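Long-range contact in poly-beta-hydroxybuterate polymerase (Cupriavidus necator, PDB 5T6O), which probably acts as an acyltransferase that polymerises hydroxybutyryl units into polyhydroxybutyrate, this chain being its catalytic domain with an alpha/beta hydrolase fold: residues G14-Q27 with G370-Y384. The protein carries 1 engineered substitution. Numbering follows the deposited sequence.
Sequences GAVVFENEYFQLLQ and GNARYRAIEPAPGRY. With SO4 (sulfate ion), chain C.
A short, weakly bonded C-terminal strand, 378-379, adds to the outer edge of the central sheet within this chain: Ala15, in the first strand of the hairpin formed by strands 14-19 and 23-28, meets Pro379 as an antiparallel non-hydrogen-bonded pair. Ile377 N donates to Val16 O at 2.8 Å, and Ala380 N reaches Gly14 O from well above the carbonyl plane. Past the strand, the C-terminal chain turns through a cis peptide before Pro381 and runs back over the hairpin, where Glu19, Glu378 and Arg383 build a salt-bridge network. Arg383 grips Glu19 end-on, NH1 to OE1 and NH2 to OE2, both at 2.9 Å, with carboxylate and guanidinium planes 58° apart. Gln24 NE2 joins the two acids, donating to Glu19 OE1 and, at 2.8 Å, to Glu378 OE2; Arg383 N meets that same OE2 from the opposite face. Extended beyond CG (chi2 -179°), Gln24 lies under the Tyr384 ring, its CG 3.4 Å from the ring centroid in a CH-pi contact, while its OE1 accepts from Tyr384 N. Tyr384 OH donates to Asn20 O at 2.6 Å. Phe18 CD1 packs 3.6 Å from Tyr374 CE1, and both side chains touch Arg99 of helix 89-108; strand 72-77 flanks strand 23-28 on the side away from strand 14-19.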
# COMPACT_ATOMS: atom_id res chain seq x y z
N GLY A 14 44.09 -12.24 -1.66
CA GLY A 14 43.69 -13.52 -2.22
C GLY A 14 44.37 -13.77 -3.55
O GLY A 14 45.23 -13.02 -3.98
N ALA A 15 43.95 -14.87 -4.19
CA ALA A 15 44.48 -15.24 -5.50
C ALA A 15 43.37 -15.82 -6.36
O ALA A 15 42.45 -16.48 -5.85
CB ALA A 15 45.62 -16.26 -5.39
N VAL A 16 43.43 -15.55 -7.66
CA VAL A 16 42.66 -16.34 -8.62
C VAL A 16 43.27 -17.74 -8.68
O VAL A 16 44.48 -17.88 -8.91
CB VAL A 16 42.68 -15.69 -10.01
CG1 VAL A 16 41.99 -16.59 -11.06
CG2 VAL A 16 42.05 -14.28 -10.00
N VAL A 17 42.45 -18.77 -8.48
CA VAL A 17 42.90 -20.15 -8.55
C VAL A 17 42.30 -20.91 -9.72
O VAL A 17 42.68 -22.07 -9.96
CB VAL A 17 42.65 -20.91 -7.22
CG1 VAL A 17 43.50 -20.33 -6.09
CG2 VAL A 17 41.16 -20.89 -6.82
N PHE A 18 41.40 -20.30 -10.48
CA PHE A 18 40.77 -20.96 -11.61
C PHE A 18 40.10 -19.88 -12.45
O PHE A 18 39.61 -18.88 -11.92
CB PHE A 18 39.72 -21.99 -11.17
CG PHE A 18 38.91 -22.55 -12.31
CD1 PHE A 18 39.42 -23.56 -13.10
CD2 PHE A 18 37.64 -22.05 -12.61
CE1 PHE A 18 38.69 -24.07 -14.17
CE2 PHE A 18 36.90 -22.56 -13.69
CZ PHE A 18 37.43 -23.57 -14.46
N GLU A 19 40.05 -20.10 -13.76
CA GLU A 19 39.30 -19.18 -14.60
C GLU A 19 38.84 -19.89 -15.86
O GLU A 19 39.55 -20.77 -16.39
CB GLU A 19 40.12 -17.92 -14.96
CG GLU A 19 41.29 -18.18 -15.88
CD GLU A 19 42.26 -16.99 -15.99
OE1 GLU A 19 42.25 -16.12 -15.10
OE2 GLU A 19 43.04 -16.94 -16.97
N ASN A 20 37.66 -19.52 -16.34
CA ASN A 20 37.23 -19.93 -17.67
C ASN A 20 36.56 -18.72 -18.31
O ASN A 20 36.72 -17.58 -17.87
CB ASN A 20 36.35 -21.20 -17.61
CG ASN A 20 34.99 -20.97 -16.95
OD1 ASN A 20 34.59 -19.85 -16.63
ND2 ASN A 20 34.26 -22.07 -16.74
N GLU A 21 35.79 -18.96 -19.38
CA GLU A 21 35.21 -17.84 -20.11
C GLU A 21 34.20 -17.08 -19.26
O GLU A 21 33.98 -15.89 -19.51
CB GLU A 21 34.55 -18.33 -21.40
CG GLU A 21 35.55 -18.81 -22.45
CD GLU A 21 36.57 -17.75 -22.82
OE1 GLU A 21 36.17 -16.58 -23.03
OE2 GLU A 21 37.78 -18.07 -22.88
N TYR A 22 33.63 -17.73 -18.26
CA TYR A 22 32.51 -17.17 -17.51
C TYR A 22 32.91 -16.51 -16.21
O TYR A 22 32.20 -15.61 -15.75
CB TYR A 22 31.48 -18.27 -17.22
CG TYR A 22 30.85 -18.84 -18.46
CD1 TYR A 22 31.47 -19.86 -19.18
CD2 TYR A 22 29.63 -18.34 -18.94
CE1 TYR A 22 30.89 -20.38 -20.33
CE2 TYR A 22 29.05 -18.85 -20.10
CZ TYR A 22 29.68 -19.87 -20.78
OH TYR A 22 29.10 -20.38 -21.92
N PHE A 23 34.00 -16.93 -15.58
CA PHE A 23 34.31 -16.40 -14.25
C PHE A 23 35.74 -16.75 -13.86
O PHE A 23 36.41 -17.57 -14.49
CB PHE A 23 33.33 -16.95 -13.21
CG PHE A 23 33.63 -18.37 -12.78
CD1 PHE A 23 33.41 -19.43 -13.64
CD2 PHE A 23 34.12 -18.63 -11.50
CE1 PHE A 23 33.69 -20.73 -13.24
CE2 PHE A 23 34.40 -19.92 -11.10
CZ PHE A 23 34.18 -20.97 -11.95
N GLN A 24 36.19 -16.07 -12.81
CA GLN A 24 37.40 -16.42 -12.07
C GLN A 24 37.02 -16.85 -10.66
O GLN A 24 36.17 -16.22 -10.02
CB GLN A 24 38.36 -15.24 -11.98
CG GLN A 24 39.00 -14.86 -13.30
CD GLN A 24 39.97 -13.72 -13.17
OE1 GLN A 24 39.64 -12.66 -12.60
NE2 GLN A 24 41.20 -13.92 -13.66
N LEU A 25 37.64 -17.93 -10.18
CA LEU A 25 37.43 -18.34 -8.80
C LEU A 25 38.51 -17.70 -7.93
O LEU A 25 39.70 -17.93 -8.15
CB LEU A 25 37.48 -19.86 -8.65
CG LEU A 25 37.04 -20.33 -7.25
CD1 LEU A 25 35.56 -20.05 -7.03
CD2 LEU A 25 37.34 -21.82 -7.08
N LEU A 26 38.09 -16.87 -6.98
CA LEU A 26 39.03 -16.31 -6.01
C LEU A 26 39.07 -17.19 -4.76
O LEU A 26 38.06 -17.76 -4.35
CB LEU A 26 38.65 -14.89 -5.59
CG LEU A 26 38.35 -13.87 -6.70
CD1 LEU A 26 38.20 -12.46 -6.12
CD2 LEU A 26 39.41 -13.90 -7.77
N GLN A 27 40.26 -17.28 -4.15
CA GLN A 27 40.43 -17.89 -2.84
C GLN A 27 41.20 -16.89 -1.98
O GLN A 27 42.23 -16.39 -2.41
CB GLN A 27 41.21 -19.21 -2.89
CG GLN A 27 41.40 -19.85 -1.51
CD GLN A 27 42.19 -21.15 -1.55
OE1 GLN A 27 42.55 -21.72 -0.50
NE2 GLN A 27 42.48 -21.63 -2.75
N GLY A 370 44.87 -22.88 -3.54
CA GLY A 370 44.54 -23.93 -4.48
C GLY A 370 45.11 -25.28 -4.09
O GLY A 370 45.22 -25.63 -2.91
N ASN A 371 45.45 -26.07 -5.10
CA ASN A 371 46.11 -27.37 -4.92
C ASN A 371 46.96 -27.64 -6.16
O ASN A 371 47.12 -26.77 -7.02
CB ASN A 371 45.08 -28.48 -4.64
CG ASN A 371 44.08 -28.68 -5.78
OD1 ASN A 371 44.22 -28.13 -6.87
ND2 ASN A 371 43.06 -29.51 -5.52
N ALA A 372 47.48 -28.87 -6.27
CA ALA A 372 48.32 -29.20 -7.42
C ALA A 372 47.59 -28.93 -8.73
O ALA A 372 48.18 -28.39 -9.68
CB ALA A 372 48.78 -30.65 -7.36
N ARG A 373 46.31 -29.29 -8.80
CA ARG A 373 45.55 -29.10 -10.03
C ARG A 373 45.28 -27.63 -10.32
O ARG A 373 45.29 -27.20 -11.48
CB ARG A 373 44.23 -29.88 -9.95
CG ARG A 373 43.37 -29.80 -11.22
N TYR A 374 45.04 -26.82 -9.28
CA TYR A 374 44.60 -25.43 -9.44
C TYR A 374 45.53 -24.51 -8.65
O TYR A 374 45.22 -24.16 -7.51
CB TYR A 374 43.16 -25.27 -8.96
CG TYR A 374 42.14 -26.14 -9.65
CD1 TYR A 374 41.68 -25.81 -10.92
CD2 TYR A 374 41.62 -27.28 -9.03
CE1 TYR A 374 40.74 -26.59 -11.57
CE2 TYR A 374 40.67 -28.07 -9.67
CZ TYR A 374 40.24 -27.71 -10.94
OH TYR A 374 39.30 -28.47 -11.60
N ARG A 375 46.65 -24.10 -9.24
CA ARG A 375 47.54 -23.20 -8.53
C ARG A 375 47.18 -21.74 -8.83
O ARG A 375 46.42 -21.44 -9.75
CB ARG A 375 49.00 -23.49 -8.87
CG ARG A 375 49.60 -24.72 -8.17
CD ARG A 375 49.42 -24.64 -6.65
NE ARG A 375 50.00 -25.81 -5.98
CZ ARG A 375 49.74 -26.15 -4.72
NH1 ARG A 375 48.91 -25.42 -3.98
NH2 ARG A 375 50.31 -27.23 -4.19
N ALA A 376 47.73 -20.84 -8.02
CA ALA A 376 47.44 -19.42 -8.17
C ALA A 376 47.82 -18.92 -9.56
O ALA A 376 48.88 -19.27 -10.10
CB ALA A 376 48.19 -18.62 -7.10
N ILE A 377 46.94 -18.11 -10.13
CA ILE A 377 47.11 -17.54 -11.47
C ILE A 377 47.58 -16.09 -11.39
O ILE A 377 48.50 -15.69 -12.10
CB ILE A 377 45.78 -17.66 -12.25
CG1 ILE A 377 45.47 -19.13 -12.54
CG2 ILE A 377 45.82 -16.82 -13.52
CD1 ILE A 377 44.05 -19.35 -13.12
N GLU A 378 46.93 -15.29 -10.55
CA GLU A 378 47.21 -13.88 -10.38
C GLU A 378 46.55 -13.43 -9.08
O GLU A 378 45.69 -14.15 -8.55
CB GLU A 378 46.68 -13.06 -11.58
CG GLU A 378 45.14 -13.06 -11.62
CD GLU A 378 44.57 -12.47 -12.90
OE1 GLU A 378 45.32 -12.29 -13.88
OE2 GLU A 378 43.35 -12.20 -12.94
N PRO A 379 46.94 -12.28 -8.52
CA PRO A 379 46.35 -11.86 -7.24
C PRO A 379 44.88 -11.46 -7.37
O PRO A 379 44.43 -10.97 -8.40
CB PRO A 379 47.20 -10.65 -6.83
CG PRO A 379 48.46 -10.73 -7.68
CD PRO A 379 47.97 -11.33 -8.99
N ALA A 380 44.14 -11.68 -6.28
CA ALA A 380 42.82 -11.06 -6.15
C ALA A 380 43.04 -9.55 -6.18
O ALA A 380 44.07 -9.06 -5.73
CB ALA A 380 42.15 -11.49 -4.86
N PRO A 381 42.06 -8.79 -6.71
CA PRO A 381 40.71 -9.19 -7.10
C PRO A 381 40.60 -9.83 -8.48
O PRO A 381 39.49 -10.20 -8.88
CB PRO A 381 39.94 -7.86 -7.06
CG PRO A 381 40.99 -6.82 -7.38
CD PRO A 381 42.23 -7.32 -6.71
N GLY A 382 41.72 -9.99 -9.19
CA GLY A 382 41.69 -10.57 -10.52
C GLY A 382 41.37 -9.55 -11.60
O GLY A 382 40.85 -8.47 -11.35
N ARG A 383 41.68 -9.92 -12.85
CA ARG A 383 41.48 -8.98 -13.94
C ARG A 383 40.04 -8.96 -14.47
O ARG A 383 39.64 -7.95 -15.07
CB ARG A 383 42.47 -9.28 -15.08
CG ARG A 383 42.17 -10.52 -15.89
CD ARG A 383 43.38 -10.92 -16.76
NE ARG A 383 43.06 -12.06 -17.62
CZ ARG A 383 43.09 -13.33 -17.23
NH1 ARG A 383 43.45 -13.65 -15.99
NH2 ARG A 383 42.76 -14.29 -18.09
N TYR A 384 39.24 -10.02 -14.27
CA TYR A 384 37.87 -9.98 -14.80
C TYR A 384 37.09 -8.82 -14.20
O TYR A 384 36.37 -8.11 -14.92
CB TYR A 384 37.11 -11.29 -14.55
CG TYR A 384 37.50 -12.47 -15.42
CD1 TYR A 384 38.74 -12.52 -16.06
CD2 TYR A 384 36.63 -13.56 -15.57
CE1 TYR A 384 39.11 -13.61 -16.83
CE2 TYR A 384 36.99 -14.66 -16.36
CZ TYR A 384 38.23 -14.67 -16.97
OH TYR A 384 38.61 -15.75 -17.74
S SO4 C . 36.16 -25.25 -18.26
O1 SO4 C . 35.97 -26.60 -18.77
O2 SO4 C . 35.06 -24.89 -17.36
O3 SO4 C . 36.22 -24.31 -19.37
O4 SO4 C . 37.43 -25.20 -17.55
O HOH W 1 45.25 -9.70 -3.31
O HOH W 2 38.18 -10.74 -11.17